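PDB 5Z0Q: aminotransferase, class I and II from Erwinia tasmaniensis, which binds pyridoxal-5'-phosphate and belongs to the class I and II aminotransferases, a family of PLP-dependent proteins. Local coordinates for residues 369-372 and 373-377; 294-297 and 298-302; 22-25 and 26-29; 340-343 and 344-348; 377-380 and 381-385. One frame throughout, in Å; residues are numbered along the deposited sequence.

Contact 1: residues 369-372 and 373-377; sequences CPRQ and LLEEA
Leu373 meets Pro370 and Cys369 at the start of helix 371-385. Its CB lies 4.3 Å from CG of Pro370. Its CG stands anti to the backbone N (chi1 -176°), and from there the CD2 branch reaches CB of Cys369 at 4.1 Å. Leu373 N makes only a weak bond to Pro370 O. Leu374 N gives the same oxygen a firmer one at 3.2 Å, in the carbonyl plane. SG of Cys369 sits 4.3 Å from CB of Leu374, whose side chain goes on to Asn303 of helix 290-313. Glu375 N binds Arg371 O at 3.0 Å, and the Glu375 side chain crosses that of Arg371. The two charged ends do not touch: Arg371 NE is 5.8 Å from OE2 of Glu375. The Arg371 guanidinium instead makes a cation-pi contact with Tyr299. Glu376 N bonds weakly to Gln372 O at 3.3 Å. Pro370, at the N-cap, thus offers its carbonyl to the first turn, while Cys369 and Leu374 form the buried apolar side, with Leu373 at its margin. Glu375 and Glu376 lie in the first turns, where their negative charge would probably suit the helix dipole.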
# COMPACT_ATOMS: atom_id res chain seq x y z
N CYS A 369 -7.40 -18.21 -18.47
CA CYS A 369 -8.75 -18.58 -18.10
C CYS A 369 -8.96 -20.04 -18.45
O CYS A 369 -8.16 -20.62 -19.19
CB CYS A 369 -9.79 -17.69 -18.82
SG CYS A 369 -9.65 -17.73 -20.62
N PRO A 370 -10.01 -20.68 -17.92
CA PRO A 370 -10.29 -22.06 -18.31
C PRO A 370 -10.53 -22.17 -19.81
O PRO A 370 -11.06 -21.25 -20.44
CB PRO A 370 -11.55 -22.42 -17.51
CG PRO A 370 -12.11 -21.11 -17.06
CD PRO A 370 -10.93 -20.22 -16.87
N ARG A 371 -10.13 -23.31 -20.37
CA ARG A 371 -10.16 -23.49 -21.82
C ARG A 371 -11.58 -23.38 -22.38
O ARG A 371 -11.76 -22.97 -23.53
CB ARG A 371 -9.53 -24.83 -22.20
CG ARG A 371 -9.35 -25.04 -23.69
CD ARG A 371 -8.52 -26.29 -23.97
NE ARG A 371 -7.18 -26.20 -23.40
CZ ARG A 371 -6.74 -26.94 -22.39
NH1 ARG A 371 -7.53 -27.85 -21.84
NH2 ARG A 371 -5.50 -26.78 -21.94
N GLN A 372 -12.59 -23.75 -21.59
CA GLN A 372 -13.97 -23.64 -22.05
C GLN A 372 -14.33 -22.18 -22.32
O GLN A 372 -15.06 -21.89 -23.28
CB GLN A 372 -14.92 -24.25 -21.02
CG GLN A 372 -16.36 -24.32 -21.48
CD GLN A 372 -17.30 -24.77 -20.38
OE1 GLN A 372 -18.07 -23.97 -19.84
NE2 GLN A 372 -17.25 -26.05 -20.04
N LEU A 373 -13.83 -21.26 -21.50
CA LEU A 373 -14.09 -19.84 -21.74
C LEU A 373 -13.28 -19.32 -22.92
O LEU A 373 -13.72 -18.38 -23.60
CB LEU A 373 -13.78 -19.03 -20.48
CG LEU A 373 -14.10 -17.54 -20.52
CD1 LEU A 373 -15.56 -17.31 -20.87
CD2 LEU A 373 -13.75 -16.87 -19.20
N LEU A 374 -12.11 -19.90 -23.18
CA LEU A 374 -11.32 -19.47 -24.33
C LEU A 374 -11.99 -19.88 -25.64
O LEU A 374 -11.98 -19.12 -26.61
CB LEU A 374 -9.91 -20.06 -24.25
CG LEU A 374 -8.97 -19.68 -25.40
CD1 LEU A 374 -8.76 -18.17 -25.44
CD2 LEU A 374 -7.65 -20.41 -25.29
N GLU A 375 -12.57 -21.09 -25.68
CA GLU A 375 -13.26 -21.54 -26.88
C GLU A 375 -14.45 -20.64 -27.21
O GLU A 375 -14.69 -20.32 -28.38
CB GLU A 375 -13.71 -22.99 -26.72
CG GLU A 375 -12.57 -23.98 -26.57
CD GLU A 375 -13.05 -25.37 -26.19
OE1 GLU A 375 -14.23 -25.51 -25.83
OE2 GLU A 375 -12.23 -26.32 -26.24
N GLU A 376 -15.19 -20.22 -26.18
CA GLU A 376 -16.30 -19.29 -26.41
C GLU A 376 -15.80 -17.94 -26.91
O GLU A 376 -16.48 -17.29 -27.72
CB GLU A 376 -17.11 -19.12 -25.13
CG GLU A 376 -17.77 -20.40 -24.64
CD GLU A 376 -18.55 -20.19 -23.35
OE1 GLU A 376 -18.55 -19.05 -22.83
OE2 GLU A 376 -19.15 -21.17 -22.86
N ALA A 377 -14.62 -17.51 -26.45
CA ALA A 377 -14.06 -16.26 -26.94
C ALA A 377 -13.61 -16.38 -28.39
O ALA A 377 -13.84 -15.46 -29.19
CB ALA A 377 -12.89 -15.83 -26.05

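Contact 2: residues 294-297 and 298-302; sequences DAQL and DYLRA
Asp294 to Leu297 and Asp298 to Ala302 are successive turns of helix 290-313, joined by bonds from each N to the carbonyl four residues before. Leu300 N binds Gln296 O at 2.7 Å, and Arg301 N binds Leu297 O at 2.8 Å. Tyr299 N reaches Ala295 O at 3.2 Å. The bond of Asp298 N to Asp294 O, 3.5 Å long, is weak. Among the side chains, Gln296 and Leu300 lie side by side and point the same way. CD1 of Leu300 rests on the aliphatic CG of Gln296 at 3.8 Å. CG of Leu300 stands anti to its own carbonyl carbon (chi1 -74°), which also brings it over Gln296 O. On another side of the helix, Arg301 bends at chi3 and turns back one turn to Asp298. Its NH2 forms a salt bridge with OD1 of Asp298 at 2.6 Å. Asp294 OD1 takes a hydrogen bond from NE2 of Gln290, one turn earlier. The hydroxyl of Tyr299 is hydrogen-bonded to Arg371 N, which ties this helix to the start of helix 371-385. Gln296 and Leu300 face loops instead, Gln296 against Phe45 and Leu300 against Ser325. Leu297 touches Leu210.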
# COMPACT_ATOMS: atom_id res chain seq x y z
N ASP A 294 4.00 -24.98 -12.30
CA ASP A 294 4.36 -25.86 -13.41
C ASP A 294 3.12 -26.30 -14.17
O ASP A 294 3.13 -26.37 -15.41
CB ASP A 294 5.13 -27.08 -12.89
CG ASP A 294 6.55 -26.74 -12.48
OD1 ASP A 294 7.15 -25.83 -13.10
OD2 ASP A 294 7.07 -27.38 -11.54
N ALA A 295 2.03 -26.61 -13.46
CA ALA A 295 0.81 -27.06 -14.12
C ALA A 295 0.10 -25.92 -14.84
O ALA A 295 -0.61 -26.16 -15.82
CB ALA A 295 -0.12 -27.72 -13.11
N GLN A 296 0.28 -24.69 -14.36
CA GLN A 296 -0.34 -23.55 -15.04
C GLN A 296 0.36 -23.26 -16.37
O GLN A 296 -0.30 -22.84 -17.33
CB GLN A 296 -0.31 -22.31 -14.15
CG GLN A 296 -1.07 -21.12 -14.71
CD GLN A 296 -0.83 -19.85 -13.92
OE1 GLN A 296 0.19 -19.69 -13.26
NE2 GLN A 296 -1.78 -18.92 -14.00
N LEU A 297 1.67 -23.47 -16.44
CA LEU A 297 2.40 -23.21 -17.67
C LEU A 297 1.95 -24.14 -18.79
O LEU A 297 1.75 -23.71 -19.93
CB LEU A 297 3.91 -23.34 -17.44
CG LEU A 297 4.53 -22.39 -16.41
CD1 LEU A 297 6.03 -22.59 -16.34
CD2 LEU A 297 4.19 -20.95 -16.74
N ASP A 298 1.79 -25.43 -18.48
CA ASP A 298 1.30 -26.37 -19.48
C ASP A 298 -0.11 -26.01 -19.93
O ASP A 298 -0.43 -26.09 -21.12
CB ASP A 298 1.33 -27.80 -18.93
CG ASP A 298 2.73 -28.24 -18.52
OD1 ASP A 298 3.71 -27.70 -19.08
OD2 ASP A 298 2.84 -29.12 -17.65
N TYR A 299 -0.96 -25.59 -18.99
CA TYR A 299 -2.32 -25.19 -19.35
C TYR A 299 -2.32 -23.91 -20.17
O TYR A 299 -3.10 -23.78 -21.13
CB TYR A 299 -3.15 -25.02 -18.08
CG TYR A 299 -4.65 -24.99 -18.32
CD1 TYR A 299 -5.39 -26.16 -18.36
CD2 TYR A 299 -5.32 -23.78 -18.49
CE1 TYR A 299 -6.75 -26.14 -18.57
CE2 TYR A 299 -6.68 -23.75 -18.70
CZ TYR A 299 -7.40 -24.93 -18.74
OH TYR A 299 -8.76 -24.91 -18.95
N LEU A 300 -1.46 -22.95 -19.82
CA LEU A 300 -1.41 -21.69 -20.55
C LEU A 300 -0.79 -21.87 -21.93
O LEU A 300 -1.18 -21.17 -22.87
CB LEU A 300 -0.65 -20.64 -19.75
CG LEU A 300 -1.40 -20.05 -18.55
CD1 LEU A 300 -0.55 -19.00 -17.85
CD2 LEU A 300 -2.73 -19.47 -18.97
N ARG A 301 0.18 -22.78 -22.07
CA ARG A 301 0.75 -23.03 -23.39
C ARG A 301 -0.27 -23.65 -24.33
O ARG A 301 -0.34 -23.30 -25.51
CB ARG A 301 1.99 -23.92 -23.28
CG ARG A 301 2.52 -24.38 -24.63
CD ARG A 301 3.86 -25.09 -24.52
NE ARG A 301 3.89 -26.08 -23.44
CZ ARG A 301 4.68 -25.98 -22.37
NH1 ARG A 301 5.51 -24.96 -22.25
NH2 ARG A 301 4.64 -26.92 -21.43
N ALA A 302 -1.09 -24.57 -23.81
CA ALA A 302 -2.15 -25.15 -24.63
C ALA A 302 -3.18 -24.09 -25.02
O ALA A 302 -3.66 -24.07 -26.15
CB ALA A 302 -2.82 -26.30 -23.88

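Contact 3: residues 22-25 and 26-29; sequences SDSL and KWKK
An ST turn at Ser22 starts this irregular loop, and Lys28 folds back across it. The loop runs ahead of strand 36-38 and lies at the contact with the second subunit. In the turn, Ser22 OG accepts from Ser24 N at 3.1 Å. The Lys28 chain runs extended past the loop backbone. Its CB passes Ser24 O at 3.5 Å, and its NZ ends 3.0 Å from Ser22 O in a weak hydrogen bond. The lysine therefore spans six residues along the chain. Ser24 uses its hydroxyl close by. OG stands anti to the backbone N (chi1 171°) and takes a weak bond from Lys26 N at 3.1 Å. The same oxygen lies 3.4 Å from CB of Lys26. It also comes to the edge of the Trp27 ring near its plane, 4.1 Å from CD1. Lys26 and Trp27 then lead away from the first segment. NZ of Lys26 is hydrogen-bonded to Asp42 O, and NE1 of Trp27 to Asp44 OD1. Both side chains also pack on Pro37 of strand 36-38. The other subunit supplies Val68, which packs on Leu25 and Lys28, and Val276, which packs on Asp23. The side chain of Leu25 is about 10 Å from a bound PLP, yet no residue here lines that pocket. The local bonds are few and mostly weak. They are supplemented by the bonds of Lys26 and Trp27 to Asp42 and Asp44, and by backbone hydrogen bonds from Asp23 and Leu25 to the second subunit.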
# COMPACT_ATOMS: atom_id res chain seq x y z
N SER A 22 -18.17 -11.30 -7.32
CA SER A 22 -17.12 -11.08 -6.33
C SER A 22 -16.72 -9.61 -6.35
O SER A 22 -17.54 -8.75 -6.69
CB SER A 22 -15.90 -11.97 -6.61
OG SER A 22 -15.19 -11.51 -7.75
N ASP A 23 -15.48 -9.31 -5.98
CA ASP A 23 -14.96 -7.95 -6.06
C ASP A 23 -13.95 -7.78 -7.19
O ASP A 23 -13.23 -6.78 -7.22
CB ASP A 23 -14.34 -7.53 -4.72
CG ASP A 23 -13.23 -8.47 -4.27
OD1 ASP A 23 -13.02 -9.51 -4.93
OD2 ASP A 23 -12.57 -8.16 -3.26
N SER A 24 -13.88 -8.74 -8.11
CA SER A 24 -12.90 -8.69 -9.18
C SER A 24 -13.19 -7.54 -10.14
O SER A 24 -14.31 -7.40 -10.64
CB SER A 24 -12.88 -10.01 -9.94
OG SER A 24 -12.08 -9.92 -11.11
N LEU A 25 -12.17 -6.71 -10.39
CA LEU A 25 -12.31 -5.64 -11.37
C LEU A 25 -12.50 -6.20 -12.78
O LEU A 25 -13.09 -5.54 -13.64
CB LEU A 25 -11.09 -4.72 -11.32
CG LEU A 25 -11.04 -3.53 -12.28
CD1 LEU A 25 -12.28 -2.67 -12.15
CD2 LEU A 25 -9.78 -2.71 -12.04
N LYS A 26 -12.01 -7.42 -13.02
CA LYS A 26 -12.11 -8.02 -14.35
C LYS A 26 -13.56 -8.27 -14.74
O LYS A 26 -14.00 -7.87 -15.82
CB LYS A 26 -11.31 -9.32 -14.39
CG LYS A 26 -11.21 -9.95 -15.77
CD LYS A 26 -10.34 -11.20 -15.75
CE LYS A 26 -10.08 -11.71 -17.16
NZ LYS A 26 -9.22 -12.92 -17.17
N TRP A 27 -14.32 -8.91 -13.86
CA TRP A 27 -15.68 -9.34 -14.18
C TRP A 27 -16.74 -8.32 -13.76
O TRP A 27 -17.92 -8.68 -13.65
CB TRP A 27 -15.97 -10.69 -13.52
CG TRP A 27 -15.23 -11.82 -14.16
CD1 TRP A 27 -13.95 -12.20 -13.92
CD2 TRP A 27 -15.74 -12.71 -15.16
NE1 TRP A 27 -13.62 -13.28 -14.71
CE2 TRP A 27 -14.71 -13.61 -15.47
CE3 TRP A 27 -16.97 -12.84 -15.81
CZ2 TRP A 27 -14.86 -14.63 -16.42
CZ3 TRP A 27 -17.13 -13.85 -16.75
CH2 TRP A 27 -16.08 -14.73 -17.04
N LYS A 28 -16.36 -7.06 -13.55
CA LYS A 28 -17.32 -6.02 -13.21
C LYS A 28 -17.32 -4.83 -14.16
O LYS A 28 -18.24 -4.02 -14.10
CB LYS A 28 -17.09 -5.52 -11.78
CG LYS A 28 -17.85 -6.32 -10.73
CD LYS A 28 -17.67 -5.74 -9.34
CE LYS A 28 -18.67 -6.34 -8.37
NZ LYS A 28 -18.43 -5.88 -6.97
N LYS A 29 -16.31 -4.71 -15.04
CA LYS A 29 -16.34 -3.65 -16.04
C LYS A 29 -17.51 -3.84 -16.99
O LYS A 29 -18.26 -2.89 -17.28
CB LYS A 29 -15.02 -3.61 -16.80
CG LYS A 29 -14.98 -2.56 -17.90
CD LYS A 29 -13.62 -2.50 -18.57
CE LYS A 29 -13.57 -1.42 -19.64
NZ LYS A 29 -12.21 -1.29 -20.23

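Contact 4: residues 340-343 and 344-348; sequences PALF and FEKHG
Three rings, Phe343, Phe344 and His347, gather in a cluster at the end of the short helix 340-345. The two phenylalanines are neighbours in sequence, yet they meet edge-to-face. The edge of Phe343 points at the face of Phe344, with centroids 5.0 Å apart and planes at 74°. CD2 of Phe343 stands over the centre of the Phe344 ring, 3.8 Å from CD2 of Phe344. CG of Phe343 is anti to its backbone N (chi1 165°), while CG of Phe344 lies beside its own (chi1 -77°); this difference turns the edge of one ring to the face of the next. His347 comes over one face of Phe343 toward the rim, obliquely, with NE2 of His347 3.5 Å from CE1 of Phe343. Its CD2 edge also points at Phe343 O. On a more exposed side, Leu342 and Lys346 run alongside each other, with NZ of Lys346 3.4 Å from CD1 of Leu342. Glu345 crosses Leu342 at about a right angle, and its OE2 is hydrogen-bonded to the hydroxyl of Tyr30. In the backbone, Phe344 N binds Pro340 O at 3.2 Å. A Schellman motif with Gly348 at C-prime ends the helix: Gly348 N returns to Glu345 O at 3.1 Å, and Leu349 N to Phe344 O. The chain then enters strand 349-353, against which Phe344 and Ala341 pack. Phe343 rests on Leu385 and His347 on Ala384, both of helix 371-385.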
# COMPACT_ATOMS: atom_id res chain seq x y z
N PRO A 340 -10.47 -0.64 -32.99
CA PRO A 340 -10.55 -2.11 -32.92
C PRO A 340 -11.06 -2.63 -31.58
O PRO A 340 -11.75 -3.66 -31.55
CB PRO A 340 -9.11 -2.56 -33.19
CG PRO A 340 -8.49 -1.42 -33.91
CD PRO A 340 -9.11 -0.19 -33.35
N ALA A 341 -10.72 -1.97 -30.48
CA ALA A 341 -11.18 -2.42 -29.17
C ALA A 341 -12.69 -2.25 -29.02
O ALA A 341 -13.39 -3.16 -28.58
CB ALA A 341 -10.44 -1.67 -28.06
N LEU A 342 -13.20 -1.07 -29.39
CA LEU A 342 -14.64 -0.85 -29.34
C LEU A 342 -15.38 -1.75 -30.32
O LEU A 342 -16.53 -2.13 -30.08
CB LEU A 342 -14.96 0.62 -29.63
CG LEU A 342 -16.43 1.03 -29.68
CD1 LEU A 342 -17.13 0.71 -28.37
CD2 LEU A 342 -16.57 2.50 -30.02
N PHE A 343 -14.72 -2.13 -31.42
CA PHE A 343 -15.34 -3.04 -32.38
C PHE A 343 -15.65 -4.39 -31.73
O PHE A 343 -16.78 -4.87 -31.79
CB PHE A 343 -14.42 -3.22 -33.59
CG PHE A 343 -14.78 -4.40 -34.45
CD1 PHE A 343 -15.84 -4.34 -35.33
CD2 PHE A 343 -14.04 -5.58 -34.38
CE1 PHE A 343 -16.17 -5.43 -36.12
CE2 PHE A 343 -14.36 -6.67 -35.17
CZ PHE A 343 -15.43 -6.59 -36.04
N PHE A 344 -14.65 -5.00 -31.10
CA PHE A 344 -14.85 -6.31 -30.48
C PHE A 344 -15.79 -6.25 -29.29
O PHE A 344 -16.41 -7.27 -28.95
CB PHE A 344 -13.51 -6.91 -30.06
CG PHE A 344 -12.71 -7.47 -31.20
CD1 PHE A 344 -13.07 -8.68 -31.78
CD2 PHE A 344 -11.61 -6.80 -31.70
CE1 PHE A 344 -12.34 -9.21 -32.83
CE2 PHE A 344 -10.87 -7.32 -32.74
CZ PHE A 344 -11.24 -8.53 -33.31
N GLU A 345 -15.93 -5.08 -28.65
CA GLU A 345 -16.87 -4.97 -27.53
C GLU A 345 -18.31 -5.13 -28.00
O GLU A 345 -19.12 -5.77 -27.33
CB GLU A 345 -16.68 -3.63 -26.82
CG GLU A 345 -15.44 -3.57 -25.94
CD GLU A 345 -15.34 -2.27 -25.18
OE1 GLU A 345 -15.87 -1.25 -25.66
OE2 GLU A 345 -14.73 -2.27 -24.09
N LYS A 346 -18.64 -4.56 -29.16
CA LYS A 346 -19.98 -4.72 -29.72
C LYS A 346 -20.22 -6.12 -30.26
O LYS A 346 -21.34 -6.41 -30.69
CB LYS A 346 -20.21 -3.68 -30.82
CG LYS A 346 -20.33 -2.26 -30.30
CD LYS A 346 -21.46 -2.14 -29.29
CE LYS A 346 -21.52 -0.75 -28.67
NZ LYS A 346 -20.30 -0.45 -27.87
N HIS A 347 -19.21 -6.99 -30.25
CA HIS A 347 -19.37 -8.40 -30.59
C HIS A 347 -19.08 -9.29 -29.38
O HIS A 347 -18.61 -10.42 -29.53
CB HIS A 347 -18.47 -8.77 -31.76
CG HIS A 347 -18.84 -8.10 -33.05
ND1 HIS A 347 -19.69 -8.68 -33.97
CD2 HIS A 347 -18.48 -6.90 -33.57
CE1 HIS A 347 -19.83 -7.86 -35.00
NE2 HIS A 347 -19.11 -6.78 -34.78
N GLY A 348 -19.36 -8.78 -28.18
CA GLY A 348 -19.25 -9.58 -26.97
C GLY A 348 -17.85 -9.98 -26.59
O GLY A 348 -17.65 -11.07 -26.04

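Contact 5: residues 377-380 and 381-385; sequences ALQR and MTRAL
Leu378 and Met381 form the tight, buried side of this part of helix 371-385. SD of Met381 lies 4.1 Å from CD2 of Leu378, and the two side chains cross at a slant. Both pack on helix 290-313, Leu378 on Leu307 and Met381 on Val311. The backbone keeps the regular helical bonds, such as Met381 N to Ala377 O at 3.1 Å. Leu378 O is gripped twice by Thr382, by N at 3.0 Å and by OG1 at 3.3 Å, from opposite faces of the carbonyl plane. OG1 stands beside its own backbone N (chi1 -61°), which lets it turn back to that oxygen. The other side is exposed and looser. Gln379 and Arg383 cross at about a right angle there, with NH2 of Arg383 3.3 Å from CG of Gln379. The Arg383 guanidinium bends back at chi3 and lays one face over Gln379 O. Arg380, between the two sides, runs extended to a salt bridge with Asp34 and gives NH1 to Gly348 O. Arg380 NE and Arg383 NH1 are 4.9 Å apart. Asp34 probably offsets the charge of Arg380 and so lessens the repulsion between the two arginines, whose charged atoms do not touch.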
# COMPACT_ATOMS: atom_id res chain seq x y z
N ALA A 377 -14.62 -17.51 -26.45
CA ALA A 377 -14.06 -16.26 -26.94
C ALA A 377 -13.61 -16.38 -28.39
O ALA A 377 -13.84 -15.46 -29.19
CB ALA A 377 -12.89 -15.83 -26.05
N LEU A 378 -12.99 -17.50 -28.75
CA LEU A 378 -12.54 -17.69 -30.12
C LEU A 378 -13.71 -17.78 -31.09
O LEU A 378 -13.59 -17.32 -32.23
CB LEU A 378 -11.67 -18.95 -30.22
CG LEU A 378 -10.33 -18.88 -29.50
CD1 LEU A 378 -9.56 -20.18 -29.66
CD2 LEU A 378 -9.53 -17.70 -30.02
N GLN A 379 -14.83 -18.35 -30.66
CA GLN A 379 -15.99 -18.44 -31.55
C GLN A 379 -16.64 -17.08 -31.75
O GLN A 379 -17.15 -16.79 -32.84
CB GLN A 379 -16.99 -19.46 -31.01
CG GLN A 379 -18.17 -19.72 -31.94
CD GLN A 379 -17.74 -20.16 -33.33
OE1 GLN A 379 -16.68 -20.77 -33.50
NE2 GLN A 379 -18.56 -19.86 -34.33
N ARG A 380 -16.64 -16.23 -30.72
CA ARG A 380 -17.14 -14.87 -30.89
C ARG A 380 -16.26 -14.07 -31.84
O ARG A 380 -16.75 -13.18 -32.54
CB ARG A 380 -17.25 -14.17 -29.54
CG ARG A 380 -18.32 -14.74 -28.62
CD ARG A 380 -18.58 -13.83 -27.44
NE ARG A 380 -19.69 -14.30 -26.62
CZ ARG A 380 -20.23 -13.60 -25.63
NH1 ARG A 380 -19.77 -12.39 -25.33
NH2 ARG A 380 -21.24 -14.11 -24.93
N MET A 381 -14.96 -14.38 -31.88
CA MET A 381 -14.08 -13.74 -32.85
C MET A 381 -14.40 -14.22 -34.26
O MET A 381 -14.45 -13.41 -35.20
CB MET A 381 -12.62 -14.02 -32.51
CG MET A 381 -12.14 -13.37 -31.23
SD MET A 381 -10.43 -13.80 -30.85
CE MET A 381 -9.61 -13.29 -32.36
N THR A 382 -14.62 -15.52 -34.44
CA THR A 382 -15.00 -16.05 -35.74
C THR A 382 -16.34 -15.48 -36.18
O THR A 382 -16.51 -15.10 -37.34
CB THR A 382 -15.05 -17.57 -35.70
OG1 THR A 382 -13.74 -18.08 -35.39
CG2 THR A 382 -15.49 -18.14 -37.05
N ARG A 383 -17.31 -15.42 -35.26
CA ARG A 383 -18.63 -14.89 -35.60
C ARG A 383 -18.58 -13.41 -35.93
O ARG A 383 -19.38 -12.93 -36.74
CB ARG A 383 -19.60 -15.15 -34.45
CG ARG A 383 -21.06 -14.86 -34.79
CD ARG A 383 -21.98 -15.18 -33.61
NE ARG A 383 -21.75 -16.53 -33.08
CZ ARG A 383 -21.18 -16.78 -31.91
NH1 ARG A 383 -20.79 -15.78 -31.13
NH2 ARG A 383 -21.01 -18.03 -31.51
N ALA A 384 -17.64 -12.67 -35.34
CA ALA A 384 -17.57 -11.23 -35.55
C ALA A 384 -17.02 -10.88 -36.93
O ALA A 384 -17.49 -9.94 -37.58
CB ALA A 384 -16.72 -10.57 -34.46
N LEU A 385 -16.02 -11.63 -37.40
CA LEU A 385 -15.35 -11.31 -38.65
C LEU A 385 -15.96 -12.01 -39.86
O LEU A 385 -15.61 -11.66 -41.00
CB LEU A 385 -13.86 -11.68 -38.56
CG LEU A 385 -13.09 -11.11 -37.37
CD1 LEU A 385 -11.61 -11.46 -37.47
CD2 LEU A 385 -13.29 -9.60 -37.28

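How the contacts relate
Contacts 1 and 5 share Ala377 and lie along one helix, 371-385, contact 1 at its start. Contact 2 lies on helix 290-313 and touches contact 1 through Tyr299. Contact 4 meets the far end of helix 371-385, its centre about 11 Å from that of contact 5. Contact 3 is a loop and reaches contact 1 where Trp27 packs on Leu373; it alone of the five touches the second subunit. None is wholly core. Contacts 1 and 5 pair a buried apolar side with a charged outer one. Contact 2 buries Gln296 and Leu300, with a salt bridge outside. Contact 4 relies on aromatic rings at a helix end. Contact 3 relies on a few polar bonds, mostly weak, with lysines on its exposed side.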